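Local coordinates for protein dockerin type 1 (Clostridium thermocellum, PDB 4DH2) that binds two calcium ions and docks onto a type I cohesin as the dockerin module of a longer cellulosomal protein, probably a glycoside hydrolase, at residues L23-I28 against I55-L60; V43-G48 against F71-Y76. All blocks are in the same frame, centred on the assembly; numbering follows the deposited sequence.

Contact 1: residues L23-I28 against I55-L60; sequences LMKRYI and IDCNYL. With CA (calcium ion), chain I; SO4 (sulfate ion), chain J; SO4 (sulfate ion), chain K.
Met-24 and Cys-57 mark the nearest backbone approach, 6.2 Å from CA to CA, of two helical segments that run almost antiparallel at 167°, their axes 9.8 Å apart. They belong to helices 18-28 and 54-64, the two long helices of the dockerin type I domain, whose paired calcium loops are of the EF-hand kind. The contact is a worked example of helix packing in which a few side chains, chiefly Met-24 and Cys-57, fill the interface: the packing between the segments is entirely van der Waals, through sulfur and aliphatic carbon.

Met-24 does much of the work. CG stands anti to the backbone N (chi1 171°), which aims the chain across the gap, and bends at the next two torsions fold it over the facing helix. CG lies 3.6 Å from Cys-57 SG, while the methyl CE touches two residues a helical turn apart, Asp-56 CB at 3.7 Å and Leu-60 CD1 at 3.9 Å. Cys-57 in turn offers both of its side-chain atoms. Its SG reaches the aliphatic part of Lys-25, 3.4 Å from its CG, and its CB meets the CD1 branch tip of Ile-28.

Lys-25 illustrates a divided side chain. Its CG packs within the dockerin, whereas the extended remainder carries NZ to salt bridges with Asp-96 and Asp-94 of the cohesin chain, so one side chain takes part both in the helix packing and in the cohesin interface.

Asp-56 is divided too: CB faces Met-24, but the carboxylate turns to the calcium ion, which Asn-47 and Val-51 also help to bind. OD2 additionally accepts a hydrogen bond from Asn-53 N. Both carboxylate oxygens chelate the ion, OD1 and OD2 each lying 2.5 Å from the calcium.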
ATOM      1  N   LEU B  23      14.267   3.302  -6.192  1.00 13.39           N
ATOM      2  CA  LEU B  23      15.368   3.624  -7.096  1.00 14.04           C
ATOM      3  C   LEU B  23      15.229   5.022  -7.725  1.00 13.85           C
ATOM      4  O   LEU B  23      16.218   5.779  -7.817  1.00 15.68           O
ATOM      5  CB  LEU B  23      15.522   2.563  -8.182  1.00 14.25           C
ATOM      6  CG  LEU B  23      16.111   1.221  -7.723  1.00 18.31           C
ATOM      7  CD1 LEU B  23      15.967   0.205  -8.838  1.00 21.15           C
ATOM      8  CD2 LEU B  23      17.561   1.329  -7.298  1.00 19.01           C
ATOM      9  N   MET B  24      14.031   5.379  -8.155  1.00 15.68           N
ATOM     10  CA  MET B  24      13.788   6.701  -8.704  1.00 17.95           C
ATOM     11  C   MET B  24      14.148   7.786  -7.674  1.00 18.20           C
ATOM     12  O   MET B  24      14.835   8.770  -7.988  1.00 18.81           O
ATOM     13  CB  MET B  24      12.319   6.830  -9.091  1.00 18.97           C
ATOM     14  CG  MET B  24      11.917   8.223  -9.481  1.00 29.44           C
ATOM     15  SD  MET B  24      12.556   8.698 -11.085  1.00 36.51           S
ATOM     16  CE  MET B  24      11.231   7.948 -12.045  1.00 32.11           C
ATOM     17  N   LYS B  25      13.647   7.622  -6.452  1.00 16.29           N
ATOM     18  CA  LYS B  25      13.964   8.559  -5.368  1.00 17.17           C
ATOM     19  C   LYS B  25      15.452   8.682  -5.138  1.00 17.33           C
ATOM     20  O   LYS B  25      15.985   9.819  -5.008  1.00 18.22           O
ATOM     21  CB  LYS B  25      13.258   8.164  -4.064  1.00 19.72           C
ATOM     22  CG  LYS B  25      11.816   8.653  -3.970  1.00 35.44           C
ATOM     23  CD  LYS B  25      11.324   8.580  -2.520  1.00 44.38           C
ATOM     24  CE  LYS B  25       9.823   8.922  -2.329  1.00 45.60           C
ATOM     25  NZ  LYS B  25       9.296   8.653  -0.896  1.00 23.91           N
ATOM     26  N   ARG B  26      16.146   7.550  -5.053  1.00 16.43           N
ATOM     27  CA  ARG B  26      17.594   7.591  -4.831  1.00 17.80           C
ATOM     28  C   ARG B  26      18.312   8.200  -5.998  1.00 19.29           C
ATOM     29  O   ARG B  26      19.295   8.894  -5.834  1.00 19.52           O
ATOM     30  CB  ARG B  26      18.128   6.180  -4.578  1.00 15.58           C
ATOM     31  CG  ARG B  26      17.632   5.664  -3.242  1.00 14.81           C
ATOM     32  CD  ARG B  26      18.128   4.231  -2.959  1.00 13.46           C
ATOM     33  NE  ARG B  26      17.517   3.799  -1.718  1.00 16.25           N
ATOM     34  CZ  ARG B  26      17.632   2.584  -1.199  1.00 18.35           C
ATOM     35  NH1 ARG B  26      18.387   1.690  -1.810  1.00 18.66           N
ATOM     36  NH2 ARG B  26      17.000   2.287  -0.075  1.00 18.83           N
ATOM     37  N   TYR B  27      17.815   7.942  -7.194  1.00 16.92           N
ATOM     38  CA  TYR B  27      18.446   8.496  -8.368  1.00 15.53           C
ATOM     39  C   TYR B  27      18.325  10.023  -8.397  1.00 19.36           C
ATOM     40  O   TYR B  27      19.322  10.705  -8.650  1.00 20.48           O
ATOM     41  CB  TYR B  27      17.835   7.857  -9.607  1.00 18.71           C
ATOM     42  CG  TYR B  27      18.241   8.456 -10.928  1.00 19.68           C
ATOM     43  CD1 TYR B  27      19.155   7.806 -11.751  1.00 25.89           C
ATOM     44  CD2 TYR B  27      17.640   9.612 -11.392  1.00 21.60           C
ATOM     45  CE1 TYR B  27      19.501   8.320 -12.982  1.00 27.30           C
ATOM     46  CE2 TYR B  27      17.995  10.152 -12.614  1.00 18.43           C
ATOM     47  CZ  TYR B  27      18.925   9.501 -13.415  1.00 30.67           C
ATOM     48  OH  TYR B  27      19.264  10.015 -14.663  1.00 32.11           O
ATOM     49  N   ILE B  28      17.140  10.544  -8.112  1.00 20.29           N
ATOM     50  CA  ILE B  28      16.945  12.007  -8.124  1.00 16.86           C
ATOM     51  C   ILE B  28      17.751  12.653  -7.004  1.00 22.29           C
ATOM     52  O   ILE B  28      18.242  13.771  -7.159  1.00 21.91           O
ATOM     53  CB  ILE B  28      15.467  12.382  -8.070  1.00 21.14           C
ATOM     54  CG1 ILE B  28      14.768  11.902  -9.344  1.00 26.44           C
ATOM     55  CG2 ILE B  28      15.289  13.902  -7.933  1.00 31.74           C
ATOM     56  CD1 ILE B  28      13.283  11.824  -9.169  1.00 27.40           C
ATOM     57  N   ILE B  55       8.632  15.077 -10.694  1.00 19.06           N
ATOM     58  CA  ILE B  55       7.345  14.855 -11.338  1.00 20.66           C
ATOM     59  C   ILE B  55       7.169  13.386 -11.733  1.00 22.03           C
ATOM     60  O   ILE B  55       6.094  12.804 -11.583  1.00 21.16           O
ATOM     61  CB  ILE B  55       7.197  15.740 -12.573  1.00 28.31           C
ATOM     62  CG1 ILE B  55       7.179  17.208 -12.136  1.00 34.35           C
ATOM     63  CG2 ILE B  55       5.919  15.367 -13.343  1.00 22.17           C
ATOM     64  CD1 ILE B  55       7.340  18.199 -13.297  1.00 39.08           C
ATOM     65  N   ASP B  56       8.241  12.788 -12.234  1.00 18.67           N
ATOM     66  CA  ASP B  56       8.222  11.380 -12.575  1.00 20.42           C
ATOM     67  C   ASP B  56       8.065  10.522 -11.345  1.00 20.88           C
ATOM     68  O   ASP B  56       7.300   9.554 -11.354  1.00 17.80           O
ATOM     69  CB  ASP B  56       9.506  11.008 -13.292  1.00 17.97           C
ATOM     70  CG  ASP B  56       9.656  11.783 -14.560  1.00 24.25           C
ATOM     71  OD1 ASP B  56       8.868  11.527 -15.476  1.00 21.39           O
ATOM     72  OD2 ASP B  56      10.502  12.694 -14.616  1.00 20.90           O
ATOM     73  N   CYS B  57       8.775  10.891 -10.280  1.00 17.29           N
ATOM     74  CA  CYS B  57       8.626  10.171  -9.014  1.00 16.82           C
ATOM     75  C   CYS B  57       7.179  10.218  -8.540  1.00 18.17           C
ATOM     76  O   CYS B  57       6.621   9.217  -8.088  1.00 18.99           O
ATOM     77  CB  CYS B  57       9.510  10.792  -7.952  1.00 20.79           C
ATOM     78  SG  CYS B  57      10.017   9.599  -6.715  1.00 34.81           S
ATOM     79  N   ASN B  58       6.567  11.397  -8.626  1.00 17.34           N
ATOM     80  CA  ASN B  58       5.164  11.527  -8.233  1.00 21.33           C
ATOM     81  C   ASN B  58       4.231  10.689  -9.092  1.00 19.96           C
ATOM     82  O   ASN B  58       3.238  10.139  -8.595  1.00 19.85           O
ATOM     83  CB  ASN B  58       4.735  12.983  -8.274  1.00 25.74           C
ATOM     84  CG  ASN B  58       3.421  13.199  -7.557  1.00 33.71           C
ATOM     85  OD1 ASN B  58       3.350  13.076  -6.337  1.00 37.58           O
ATOM     86  ND2 ASN B  58       2.377  13.473  -8.306  1.00 32.10           N
ATOM     87  N   TYR B  59       4.528  10.555 -10.387  1.00 21.90           N
ATOM     88  CA  TYR B  59       3.714   9.707 -11.239  1.00 22.52           C
ATOM     89  C   TYR B  59       3.860   8.277 -10.800  1.00 21.29           C
ATOM     90  O   TYR B  59       2.885   7.528 -10.799  1.00 21.59           O
ATOM     91  CB  TYR B  59       4.066   9.818 -12.727  1.00 16.21           C
ATOM     92  CG  TYR B  59       3.295  10.889 -13.430  1.00 17.94           C
ATOM     93  CD1 TYR B  59       3.879  12.108 -13.721  1.00 27.82           C
ATOM     94  CD2 TYR B  59       1.972  10.694 -13.781  1.00 30.58           C
ATOM     95  CE1 TYR B  59       3.168  13.114 -14.354  1.00 30.91           C
ATOM     96  CE2 TYR B  59       1.248  11.685 -14.409  1.00 30.58           C
ATOM     97  CZ  TYR B  59       1.848  12.885 -14.705  1.00 36.97           C
ATOM     98  OH  TYR B  59       1.116  13.861 -15.330  1.00 31.89           O
ATOM     99  N   LEU B  60       5.070   7.874 -10.432  1.00 17.77           N
ATOM    100  CA  LEU B  60       5.243   6.513  -9.922  1.00 17.13           C
ATOM    101  C   LEU B  60       4.402   6.297  -8.659  1.00 19.02           C
ATOM    102  O   LEU B  60       3.764   5.244  -8.515  1.00 19.78           O
ATOM    103  CB  LEU B  60       6.697   6.170  -9.604  1.00 20.08           C
ATOM    104  CG  LEU B  60       7.469   5.412 -10.662  1.00 32.19           C
ATOM    105  CD1 LEU B  60       7.686   6.322 -11.854  1.00 40.86           C
ATOM    106  CD2 LEU B  60       8.789   4.943 -10.091  1.00 36.34           C
TER
HETATM  107 CA    CA I 102       9.580  13.510 -16.813  1.00 21.18          CA
HETATM  108  S   SO4 J 103       2.815  16.846 -16.358  0.54 49.91           S
HETATM  109  O1  SO4 J 103       2.234  16.569 -15.048  1.00 60.43           O
HETATM  110  O2  SO4 J 103       4.119  17.467 -16.130  1.00 59.19           O
HETATM  111  O3  SO4 J 103       2.926  15.618 -17.138  1.00 42.10           O
HETATM  112  O4  SO4 J 103       1.950  17.757 -17.110  1.00 69.96           O
HETATM  113  S   SO4 K 104      -0.983  14.085  -6.162  1.00 72.69           S
HETATM  114  O1  SO4 K 104      -1.166  14.035  -4.714  1.00 74.88           O
HETATM  115  O2  SO4 K 104      -0.228  15.294  -6.501  1.00 73.36           O
HETATM  116  O3  SO4 K 104      -0.230  12.910  -6.593  1.00 73.78           O
HETATM  117  O4  SO4 K 104      -2.287  14.085  -6.833  1.00 69.43           O
HETATM  118  O   HOH W   1       9.281  15.369 -15.495  1.00 23.65           O

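Contact 2: residues V43-G48 against F71-Y76; sequences VGDVNG and FPKNSY. With CA (calcium ion), chain I; SO4 (sulfate ion), chain J.
Lys-73 NZ is gripped by two backbone carbonyls, Asp-45 O at 2.8 Å and Trp-42 O, and so ties the tail after helix 54-64 to the start of the second calcium loop of the dockerin, an EF-hand-type loop. A bend at chi3 (93°) turns the end of the lysine chain to Asp-45 O, with CD passing beside Gly-48 CA. The carboxylate oxygen Asp-45 OD2 stays 4.4 Å from Lys-73 NZ, too far for a salt bridge, though the charge probably still favours the ammonium; OD2 instead accepts a hydrogen bond from Asn-50 N.

One residue along, Val-46 O receives Lys-73 N at 3.0 Å in a fairly straight bond (163° at the hydrogen), so successive carbonyls of the loop serve the backbone and the side chain of one residue. Val-46 also lays its CB over a face of the Phe-71 ring in a CH-pi contact, 4.0 Å from the centroid. Pro-72 rests its CB and CG against Asn-47. That asparagine binds the calcium ion through OD1, while its amide nitrogen ND2, the other branch, donates to sulfate O3 at 3.0 Å.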
ATOM      1  N   VAL B  43      13.014   4.743 -19.564  1.00 27.23           N
ATOM      2  CA  VAL B  43      12.357   4.137 -18.407  1.00 24.66           C
ATOM      3  C   VAL B  43      11.969   5.142 -17.333  1.00 21.49           C
ATOM      4  O   VAL B  43      10.986   4.921 -16.610  1.00 22.79           O
ATOM      5  CB  VAL B  43      13.225   3.032 -17.765  1.00 27.46           C
ATOM      6  CG1 VAL B  43      13.513   1.936 -18.784  1.00 35.45           C
ATOM      7  CG2 VAL B  43      14.536   3.615 -17.201  1.00 37.22           C
ATOM      8  N   GLY B  44      12.739   6.215 -17.179  1.00 21.52           N
ATOM      9  CA  GLY B  44      12.533   7.117 -16.051  1.00 16.34           C
ATOM     10  C   GLY B  44      11.688   8.328 -16.317  1.00 19.36           C
ATOM     11  O   GLY B  44      11.147   8.900 -15.370  1.00 19.99           O
ATOM     12  N   ASP B  45      11.612   8.777 -17.576  1.00 18.84           N
ATOM     13  CA  ASP B  45      10.790   9.937 -17.912  1.00 24.57           C
ATOM     14  C   ASP B  45       9.402   9.418 -18.260  1.00 26.80           C
ATOM     15  O   ASP B  45       9.118   9.126 -19.429  1.00 23.86           O
ATOM     16  CB  ASP B  45      11.352  10.689 -19.114  1.00 25.50           C
ATOM     17  CG  ASP B  45      10.413  11.759 -19.630  1.00 27.91           C
ATOM     18  OD1 ASP B  45       9.623  12.285 -18.839  1.00 23.63           O
ATOM     19  OD2 ASP B  45      10.448  12.076 -20.849  1.00 27.51           O
ATOM     20  N   VAL B  46       8.549   9.286 -17.251  1.00 23.99           N
ATOM     21  CA  VAL B  46       7.280   8.584 -17.446  1.00 21.79           C
ATOM     22  C   VAL B  46       6.173   9.483 -17.981  1.00 25.60           C
ATOM     23  O   VAL B  46       5.170   8.981 -18.486  1.00 22.80           O
ATOM     24  CB  VAL B  46       6.789   7.904 -16.166  1.00 17.35           C
ATOM     25  CG1 VAL B  46       7.806   6.926 -15.651  1.00 18.21           C
ATOM     26  CG2 VAL B  46       6.458   8.929 -15.100  1.00 18.76           C
ATOM     27  N   ASN B  47       6.336  10.795 -17.862  1.00 23.51           N
ATOM     28  CA  ASN B  47       5.340  11.731 -18.396  1.00 27.05           C
ATOM     29  C   ASN B  47       5.746  12.261 -19.766  1.00 34.31           C
ATOM     30  O   ASN B  47       4.970  12.943 -20.429  1.00 34.57           O
ATOM     31  CB  ASN B  47       5.021  12.880 -17.428  1.00 25.58           C
ATOM     32  CG  ASN B  47       6.174  13.829 -17.242  1.00 28.45           C
ATOM     33  OD1 ASN B  47       7.307  13.426 -17.348  1.00 22.98           O
ATOM     34  ND2 ASN B  47       5.884  15.081 -16.928  1.00 29.56           N
ATOM     35  N   GLY B  48       6.966  11.939 -20.178  1.00 32.48           N
ATOM     36  CA  GLY B  48       7.426  12.227 -21.524  1.00 35.28           C
ATOM     37  C   GLY B  48       7.731  13.690 -21.794  1.00 38.61           C
ATOM     38  O   GLY B  48       7.536  14.155 -22.913  1.00 33.10           O
ATOM     39  N   PHE B  71       1.144   5.450 -17.321  1.00 28.99           N
ATOM     40  CA  PHE B  71       1.857   6.720 -17.368  1.00 27.75           C
ATOM     41  C   PHE B  71       1.521   7.487 -18.639  1.00 35.15           C
ATOM     42  O   PHE B  71       1.154   6.905 -19.657  1.00 34.26           O
ATOM     43  CB  PHE B  71       3.361   6.466 -17.292  1.00 23.52           C
ATOM     44  CG  PHE B  71       3.772   5.784 -16.031  1.00 23.77           C
ATOM     45  CD1 PHE B  71       3.606   6.431 -14.799  1.00 23.58           C
ATOM     46  CD2 PHE B  71       4.305   4.519 -16.051  1.00 23.72           C
ATOM     47  CE1 PHE B  71       3.955   5.798 -13.613  1.00 22.29           C
ATOM     48  CE2 PHE B  71       4.666   3.887 -14.862  1.00 22.42           C
ATOM     49  CZ  PHE B  71       4.486   4.538 -13.649  1.00 24.74           C
ATOM     50  N   PRO B  72       1.652   8.802 -18.584  1.00 29.57           N
ATOM     51  CA  PRO B  72       1.295   9.608 -19.752  1.00 31.95           C
ATOM     52  C   PRO B  72       2.039   9.178 -21.007  1.00 45.25           C
ATOM     53  O   PRO B  72       1.429   9.136 -22.079  1.00 39.95           O
ATOM     54  CB  PRO B  72       1.678  11.021 -19.331  1.00 30.16           C
ATOM     55  CG  PRO B  72       1.522  11.006 -17.842  1.00 27.26           C
ATOM     56  CD  PRO B  72       1.911   9.629 -17.389  1.00 29.19           C
ATOM     57  N   LYS B  73       3.320   8.836 -20.884  1.00 36.93           N
ATOM     58  CA  LYS B  73       4.087   8.404 -22.046  1.00 38.40           C
ATOM     59  C   LYS B  73       3.798   6.938 -22.375  1.00 40.17           C
ATOM     60  O   LYS B  73       3.688   6.119 -21.472  1.00 41.51           O
ATOM     61  CB  LYS B  73       5.570   8.589 -21.774  1.00 28.28           C
ATOM     62  CG  LYS B  73       6.482   8.158 -22.906  1.00 33.51           C
ATOM     63  CD  LYS B  73       7.938   8.534 -22.634  1.00 36.16           C
ATOM     64  CE  LYS B  73       8.693   7.389 -21.950  1.00 28.77           C
ATOM     65  NZ  LYS B  73      10.116   7.741 -21.603  1.00 27.20           N
ATOM     66  N   ASN B  74       3.707   6.596 -23.659  1.00 53.93           N
ATOM     67  CA  ASN B  74       3.376   5.219 -24.059  1.00 60.32           C
ATOM     68  C   ASN B  74       4.370   4.602 -25.045  1.00 67.08           C
ATOM     69  O   ASN B  74       5.180   5.307 -25.641  1.00 63.67           O
ATOM     70  CB  ASN B  74       1.973   5.170 -24.670  1.00 68.03           C
ATOM     71  CG  ASN B  74       0.883   5.131 -23.619  1.00 80.50           C
ATOM     72  OD1 ASN B  74       0.697   4.118 -22.940  1.00 88.92           O
ATOM     73  ND2 ASN B  74       0.152   6.230 -23.481  1.00 78.83           N
ATOM     74  N   SER B  75       4.302   3.281 -25.217  1.00 77.06           N
ATOM     75  CA  SER B  75       5.129   2.594 -26.211  1.00 83.85           C
ATOM     76  C   SER B  75       4.549   2.774 -27.615  1.00 83.39           C
ATOM     77  O   SER B  75       5.253   2.640 -28.618  1.00 85.02           O
ATOM     78  CB  SER B  75       5.251   1.106 -25.877  1.00 89.17           C
ATOM     79  OG  SER B  75       3.990   0.457 -25.927  1.00 89.78           O
ATOM     80  N   TYR B  76       3.257   3.078 -27.669  1.00 79.78           N
ATOM     81  CA  TYR B  76       2.569   3.381 -28.920  1.00 74.63           C
ATOM     82  C   TYR B  76       2.178   4.863 -28.969  1.00 72.27           C
ATOM     83  O   TYR B  76       2.222   5.569 -27.954  1.00 66.57           O
ATOM     84  CB  TYR B  76       1.324   2.496 -29.063  1.00 65.65           C
ATOM     85  CG  TYR B  76       0.417   2.517 -27.851  1.00 57.42           C
ATOM     86  CD1 TYR B  76       0.572   1.587 -26.825  1.00 48.37           C
ATOM     87  CD2 TYR B  76      -0.584   3.474 -27.724  1.00 59.32           C
ATOM     88  CE1 TYR B  76      -0.251   1.601 -25.712  1.00 45.01           C
ATOM     89  CE2 TYR B  76      -1.411   3.500 -26.614  1.00 63.20           C
ATOM     90  CZ  TYR B  76      -1.243   2.551 -25.613  1.00 63.39           C
ATOM     91  OH  TYR B  76      -2.053   2.559 -24.495  1.00 69.59           O
TER
HETATM   92 CA    CA I 102       9.580  13.510 -16.813  1.00 21.18          CA
HETATM   93  S   SO4 J 103       2.815  16.846 -16.358  0.54 49.91           S
HETATM   94  O1  SO4 J 103       2.234  16.569 -15.048  1.00 60.43           O
HETATM   95  O2  SO4 J 103       4.119  17.467 -16.130  1.00 59.19           O
HETATM   96  O3  SO4 J 103       2.926  15.618 -17.138  1.00 42.10           O
HETATM   97  O4  SO4 J 103       1.950  17.757 -17.110  1.00 69.96           O
HETATM   98  O   HOH W   1       9.281  15.369 -15.495  1.00 23.65           O

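The second calcium site joins the two contacts, whose centres lie 13 Å apart on opposite sides of the chain's centre. Contact 2 supplies the early ligands Asp-45 and Asn-47, contact 1 the closing Asp-56, and water 1 shares the ion with both; Asp-49 and Val-51 complete it. A second-shell bond reinforces the junction: Val-46 N lies 2.9 Å from Asp-56 OD1, a probable hydrogen bond that would help orient the carboxylate. Met-24 CE also packs 3.5 Å from Gly-44 O. At the surface Tyr-59 and Asn-47 meet the same sulfate, probably from the crystallisation liquor. The cohesin touches 23-28 in contact 1 but neither segment of contact 2.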